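Local structure of Zn-dependent hydrolase of metallo-beta-lactamase superfamily TM0207 (Thermotoga maritima, 1VJN) at residues M13-F18 / V215-Q220; S195-G200 / E211-V216. The protein is a putative zinc-dependent hydrolase with a metallo-beta-lactamase fold, whose substrate is not established. One frame throughout, in Å; residues are numbered along the deposited sequence.

Contact 1. Residues M13-F18 / V215-Q220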
loop_
_atom_site.group_PDB
_atom_site.type_symbol
_atom_site.label_atom_id
_atom_site.label_comp_id
_atom_site.label_asym_id
_atom_site.label_seq_id
_atom_site.Cartn_x
_atom_site.Cartn_y
_atom_site.Cartn_z
HETATM N N MSE A 13 3.818 -14.771 -2.818
HETATM C CA MSE A 13 2.897 -13.969 -2.033
HETATM C C MSE A 13 1.638 -13.556 -2.780
HETATM O O MSE A 13 1.589 -13.520 -3.988
HETATM C CB MSE A 13 3.608 -12.736 -1.482
HETATM C CG MSE A 13 3.935 -11.672 -2.485
HETATM SE SE MSE A 13 4.436 -10.026 -1.531
HETATM C CE MSE A 13 2.804 -9.763 -0.312
ATOM N N LYS A 14 0.616 -13.214 -2.021
ATOM C CA LYS A 14 -0.661 -12.869 -2.584
ATOM C C LYS A 14 -1.162 -11.575 -1.983
ATOM O O LYS A 14 -1.147 -11.378 -0.760
ATOM C CB LYS A 14 -1.671 -13.969 -2.351
ATOM C CG LYS A 14 -3.052 -13.596 -2.812
ATOM C CD LYS A 14 -3.898 -14.837 -3.091
ATOM C CE LYS A 14 -4.921 -15.153 -2.032
ATOM N NZ LYS A 14 -5.832 -16.220 -2.591
ATOM N N ILE A 15 -1.580 -10.694 -2.872
ATOM C CA ILE A 15 -2.169 -9.399 -2.493
ATOM C C ILE A 15 -3.585 -9.367 -3.002
ATOM O O ILE A 15 -3.820 -9.678 -4.187
ATOM C CB ILE A 15 -1.398 -8.240 -3.118
ATOM C CG1 ILE A 15 0.070 -8.212 -2.635
ATOM C CG2 ILE A 15 -2.087 -6.892 -2.777
ATOM C CD1 ILE A 15 1.034 -7.614 -3.642
ATOM N N THR A 16 -4.509 -9.011 -2.112
ATOM C CA THR A 16 -5.924 -8.863 -2.428
ATOM C C THR A 16 -6.353 -7.458 -2.097
ATOM O O THR A 16 -6.144 -6.984 -1.000
ATOM C CB THR A 16 -6.800 -9.860 -1.604
ATOM O OG1 THR A 16 -6.475 -11.209 -1.955
ATOM C CG2 THR A 16 -8.281 -9.735 -1.963
ATOM N N TRP A 17 -6.998 -6.813 -3.048
ATOM C CA TRP A 17 -7.508 -5.487 -2.836
ATOM C C TRP A 17 -9.000 -5.573 -2.503
ATOM O O TRP A 17 -9.761 -6.214 -3.196
ATOM C CB TRP A 17 -7.262 -4.641 -4.076
ATOM C CG TRP A 17 -7.593 -3.214 -3.893
ATOM C CD1 TRP A 17 -7.431 -2.449 -2.759
ATOM C CD2 TRP A 17 -8.089 -2.352 -4.891
ATOM N NE1 TRP A 17 -7.837 -1.171 -3.002
ATOM C CE2 TRP A 17 -8.253 -1.089 -4.310
ATOM C CE3 TRP A 17 -8.455 -2.527 -6.231
ATOM C CZ2 TRP A 17 -8.737 0.005 -5.031
ATOM C CZ3 TRP A 17 -8.934 -1.439 -6.946
ATOM C CH2 TRP A 17 -9.066 -0.193 -6.345
ATOM N N PHE A 18 -9.396 -4.894 -1.435
ATOM C CA PHE A 18 -10.793 -4.816 -1.002
ATOM C C PHE A 18 -11.408 -3.430 -1.244
ATOM O O PHE A 18 -12.577 -3.191 -0.921
ATOM C CB PHE A 18 -10.870 -5.164 0.483
ATOM C CG PHE A 18 -10.587 -6.592 0.752
ATOM C CD1 PHE A 18 -11.537 -7.541 0.498
ATOM C CD2 PHE A 18 -9.350 -6.989 1.217
ATOM C CE1 PHE A 18 -11.285 -8.850 0.738
ATOM C CE2 PHE A 18 -9.093 -8.309 1.446
ATOM C CZ PHE A 18 -10.054 -9.234 1.215
ATOM N N VAL A 215 0.690 -2.166 -12.066
ATOM C CA VAL A 215 -0.442 -3.091 -12.018
ATOM C C VAL A 215 -1.635 -2.368 -11.423
ATOM O O VAL A 215 -1.583 -1.937 -10.258
ATOM C CB VAL A 215 -0.140 -4.333 -11.182
ATOM C CG1 VAL A 215 -1.414 -5.213 -11.013
ATOM C CG2 VAL A 215 0.967 -5.132 -11.822
ATOM N N VAL A 216 -2.695 -2.269 -12.222
ATOM C CA VAL A 216 -3.950 -1.655 -11.848
ATOM C C VAL A 216 -4.897 -2.779 -11.448
ATOM O O VAL A 216 -5.241 -3.634 -12.264
ATOM C CB VAL A 216 -4.586 -0.872 -13.029
ATOM C CG1 VAL A 216 -5.839 -0.138 -12.579
ATOM C CG2 VAL A 216 -3.619 0.111 -13.591
HETATM N N MSE A 217 -5.289 -2.791 -10.190
HETATM C CA MSE A 217 -6.233 -3.783 -9.657
HETATM C C MSE A 217 -7.633 -3.207 -9.712
HETATM O O MSE A 217 -7.807 -2.026 -9.953
HETATM C CB MSE A 217 -5.859 -4.144 -8.213
HETATM C CG MSE A 217 -4.391 -4.476 -8.061
HETATM SE SE MSE A 217 -3.852 -5.385 -6.390
HETATM C CE MSE A 217 -4.954 -7.045 -6.532
ATOM N N GLU A 218 -8.614 -4.071 -9.485
ATOM C CA GLU A 218 -10.037 -3.768 -9.596
ATOM C C GLU A 218 -10.804 -4.599 -8.574
ATOM O O GLU A 218 -10.584 -5.797 -8.482
ATOM C CB GLU A 218 -10.560 -4.121 -11.004
ATOM C CG GLU A 218 -12.006 -3.720 -11.220
ATOM C CD GLU A 218 -12.672 -4.449 -12.373
ATOM O OE1 GLU A 218 -12.230 -4.252 -13.528
ATOM O OE2 GLU A 218 -13.649 -5.203 -12.119
ATOM N N VAL A 219 -11.696 -3.976 -7.809
ATOM C CA VAL A 219 -12.432 -4.701 -6.771
ATOM C C VAL A 219 -13.507 -5.540 -7.456
ATOM O O VAL A 219 -14.287 -5.020 -8.241
ATOM C CB VAL A 219 -13.057 -3.770 -5.698
ATOM C CG1 VAL A 219 -13.730 -4.594 -4.606
ATOM C CG2 VAL A 219 -12.009 -2.869 -5.081
ATOM N N GLN A 220 -13.517 -6.842 -7.138
ATOM C CA GLN A 220 -14.292 -7.867 -7.872
ATOM C C GLN A 220 -13.363 -8.815 -8.661
ATOM O O GLN A 220 -12.586 -8.389 -9.548
#
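The carbonyl oxygen of Met217 makes the closest approach to Trp17, lying 3.3 Å from CZ3 and meeting the indole obliquely. No hydrogen bond joins the two segments; NE1 of the indole instead bonds His20 O. The backbone N of Glu218 lies at the ring edge, near its plane and 3.6 Å from Trp17 CE3. Val219 reaches over one face of the indole: its CG2 stands 3.8 Å from the centroid of the six-membered ring and 13° off the ring normal, a CH-pi contact in which the two side chains cross at about a right angle. With CG anti to the backbone nitrogen (chi1 -173°), Trp17 reaches from its strand to the C-terminal tail, and its CE3 also packs on Met217 CB at 3.6 Å. Phe23 stacks on the same indole, and Tyr174 touches it as well.

Met217, a selenomethionine, runs from the tail toward the N-terminal strand. A bend at its last torsion (chi3 60°) brings CE within 3.7 Å of Ile15 O, while SE rests 4.3 Å from Ile15 CG2. These residues join the first strand of one sheet to the tail that follows strand 213-216 of the other, part of the interface between the two sheets of the metallo-beta-lactamase sandwich. Trp17 O is buried with no polar partner in the model. Cohesion across this contact therefore rests on dispersion and CH-pi forces around one indole, whose orientation is probably set by the NE1 bond to His20 O together with this packing.

Contact 2. Residues S195-G200 / E211-V216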
loop_
_atom_site.group_PDB
_atom_site.type_symbol
_atom_site.label_atom_id
_atom_site.label_comp_id
_atom_site.label_asym_id
_atom_site.label_seq_id
_atom_site.Cartn_x
_atom_site.Cartn_y
_atom_site.Cartn_z
ATOM N N SER A 195 4.230 0.883 -20.215
ATOM C CA SER A 195 3.301 -0.203 -20.201
ATOM C C SER A 195 2.665 -0.303 -18.815
ATOM O O SER A 195 3.124 0.309 -17.856
ATOM C CB SER A 195 4.049 -1.507 -20.510
ATOM O OG SER A 195 5.055 -1.733 -19.519
ATOM N N TYR A 196 1.603 -1.105 -18.737
ATOM C CA TYR A 196 0.919 -1.460 -17.501
ATOM C C TYR A 196 0.033 -2.687 -17.751
ATOM O O TYR A 196 -0.149 -3.134 -18.900
ATOM C CB TYR A 196 0.062 -0.300 -16.992
ATOM C CG TYR A 196 -1.113 0.104 -17.868
ATOM C CD1 TYR A 196 -2.340 -0.491 -17.720
ATOM C CD2 TYR A 196 -0.996 1.119 -18.798
ATOM C CE1 TYR A 196 -3.418 -0.133 -18.518
ATOM C CE2 TYR A 196 -2.058 1.507 -19.570
ATOM C CZ TYR A 196 -3.273 0.880 -19.422
ATOM O OH TYR A 196 -4.354 1.239 -20.189
ATOM N N GLU A 197 -0.530 -3.206 -16.683
ATOM C CA GLU A 197 -1.358 -4.339 -16.745
ATOM C C GLU A 197 -2.531 -4.089 -15.843
ATOM O O GLU A 197 -2.400 -3.448 -14.790
ATOM C CB GLU A 197 -0.535 -5.510 -16.223
ATOM C CG GLU A 197 -0.994 -6.897 -16.533
ATOM C CD GLU A 197 -0.109 -7.918 -15.816
ATOM O OE1 GLU A 197 1.061 -8.112 -16.254
ATOM O OE2 GLU A 197 -0.580 -8.507 -14.804
ATOM N N ARG A 198 -3.683 -4.625 -16.224
ATOM C CA ARG A 198 -4.850 -4.612 -15.358
ATOM C C ARG A 198 -5.129 -6.031 -14.906
ATOM O O ARG A 198 -5.008 -6.976 -15.683
ATOM C CB ARG A 198 -6.066 -4.045 -16.085
ATOM C CG ARG A 198 -5.920 -2.565 -16.427
ATOM C CD ARG A 198 -7.034 -2.026 -17.367
ATOM N NE ARG A 198 -6.817 -0.624 -17.774
ATOM C CZ ARG A 198 -7.174 0.475 -17.070
ATOM N NH1 ARG A 198 -7.779 0.386 -15.888
ATOM N NH2 ARG A 198 -6.916 1.686 -17.569
ATOM N N VAL A 199 -5.435 -6.190 -13.627
ATOM C CA VAL A 199 -5.836 -7.455 -13.094
ATOM C C VAL A 199 -7.140 -7.255 -12.344
ATOM O O VAL A 199 -7.701 -6.155 -12.316
ATOM C CB VAL A 199 -4.764 -8.055 -12.135
ATOM C CG1 VAL A 199 -3.454 -8.225 -12.878
ATOM C CG2 VAL A 199 -4.546 -7.190 -10.857
ATOM N N GLY A 200 -7.619 -8.323 -11.728
ATOM C CA GLY A 200 -8.804 -8.253 -10.903
ATOM C C GLY A 200 -8.448 -7.836 -9.497
ATOM O O GLY A 200 -7.656 -6.896 -9.280
ATOM N N GLU A 211 11.563 -6.786 -12.850
ATOM C CA GLU A 211 11.335 -5.570 -13.628
ATOM C C GLU A 211 10.201 -4.733 -13.110
ATOM O O GLU A 211 9.353 -5.194 -12.379
ATOM C CB GLU A 211 11.007 -5.908 -15.070
ATOM C CG GLU A 211 11.930 -6.927 -15.695
ATOM C CD GLU A 211 11.817 -6.924 -17.204
ATOM O OE1 GLU A 211 10.859 -6.294 -17.733
ATOM O OE2 GLU A 211 12.689 -7.550 -17.860
ATOM N N ARG A 212 10.194 -3.490 -13.553
ATOM C CA ARG A 212 9.152 -2.570 -13.222
ATOM C C ARG A 212 7.888 -2.895 -13.979
ATOM O O ARG A 212 7.917 -3.090 -15.189
ATOM C CB ARG A 212 9.555 -1.143 -13.552
ATOM C CG ARG A 212 8.377 -0.211 -13.359
ATOM C CD ARG A 212 8.743 1.182 -13.236
ATOM N NE ARG A 212 9.340 1.448 -11.940
ATOM C CZ ARG A 212 9.817 2.634 -11.591
ATOM N NH1 ARG A 212 9.786 3.648 -12.460
ATOM N NH2 ARG A 212 10.342 2.810 -10.388
ATOM N N LYS A 213 6.770 -2.910 -13.260
ATOM C CA LYS A 213 5.463 -3.073 -13.883
ATOM C C LYS A 213 4.406 -2.365 -13.044
ATOM O O LYS A 213 4.291 -2.612 -11.844
ATOM C CB LYS A 213 5.111 -4.543 -13.999
ATOM C CG LYS A 213 3.975 -4.842 -14.973
ATOM C CD LYS A 213 3.806 -6.362 -15.166
ATOM C CE LYS A 213 3.720 -7.159 -13.826
ATOM N NZ LYS A 213 3.362 -8.611 -13.982
ATOM N N VAL A 214 3.658 -1.479 -13.683
ATOM C CA VAL A 214 2.511 -0.870 -13.064
ATOM C C VAL A 214 1.298 -1.826 -13.195
ATOM O O VAL A 214 0.966 -2.292 -14.290
ATOM C CB VAL A 214 2.247 0.502 -13.694
ATOM C CG1 VAL A 214 0.981 1.094 -13.128
ATOM C CG2 VAL A 214 3.417 1.428 -13.447
ATOM N N VAL A 215 0.690 -2.166 -12.066
ATOM C CA VAL A 215 -0.442 -3.091 -12.018
ATOM C C VAL A 215 -1.635 -2.368 -11.423
ATOM O O VAL A 215 -1.583 -1.937 -10.258
ATOM C CB VAL A 215 -0.140 -4.333 -11.182
ATOM C CG1 VAL A 215 -1.414 -5.213 -11.013
ATOM C CG2 VAL A 215 0.967 -5.132 -11.822
ATOM N N VAL A 216 -2.695 -2.269 -12.222
ATOM C CA VAL A 216 -3.950 -1.655 -11.848
ATOM C C VAL A 216 -4.897 -2.779 -11.448
ATOM O O VAL A 216 -5.241 -3.634 -12.264
ATOM C CB VAL A 216 -4.586 -0.872 -13.029
ATOM C CG1 VAL A 216 -5.839 -0.138 -12.579
ATOM C CG2 VAL A 216 -3.619 0.111 -13.591
HETATM O O HOH W 1 4.799 -0.618 -16.247
#
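The Tyr196 ring and the Arg198 guanidinium are each approached obliquely by a different methyl of Val216: CG2 comes 4.4 Å from Tyr196 CD1, and CG1 comes 3.9 Å from Arg198 NH1. Between these residues runs a parallel beta pairing that adds strand 197-198 to the edge of the larger mixed sheet of the metallo-beta-lactamase fold, beside strand 213-216. Glu197 bonds through both its backbone N and its backbone O. Its N donates to Val214 O at 3.0 Å, a bent bond (149° at the hydrogen), whereas its O accepts an almost straight one from Val216 N at 2.8 Å and 176°. Val216 O then takes the hydrogen of Val199 N, 2.9 Å away. CA-H groups of Tyr196, Arg198 and Val215 add weaker contacts to the same three carbonyl oxygens.

Arg198 and Val216 lie side by side on the sheet face where Leu190 of helix 187-190 packs against both; the guanidinium NH2 forms a long, weak ion pair with Asp187. The other face carries Glu197 and Val215. Here Glu197 extends to Lys213, whose chain bends at chi3 (50°) to bring NZ to 3.3 Å from Glu197 OE1. This is a salt bridge with a weak hydrogen bond, between two partly exposed side chains. Where the strands part, a water accepts from Val214 N; its apparent bond to Ser195 O is so short that its length is doubtful. At the opposite end Val199 adds apolar packing to its backbone bond, with its CG2 resting 3.7 Å from Val215 CG1.

Overall arrangement
From the N terminus, strand 13-19 enters the six-stranded sheet, and nearly the whole chain passes before contact 1 brings it against the C-terminal tail, closing a loop of 196 residues. Contact 2 nests inside that loop: just ten residues separate 195-200 from 211-216, and among them strand 202-205 crosses to pair with strand 13-19 as the outermost strand of the first sheet. The excursion thus leaves the edge strand 197-198 and returns to the same sheet one strand inward, as 213-216. The contacts share Val215 and Val216 and meet where Glu218 N probably bonds Gly200 O at 3.0 Å. Contact 1 joins the two sheets through the C-terminal tail, whereas contact 2 holds the edge of the larger one.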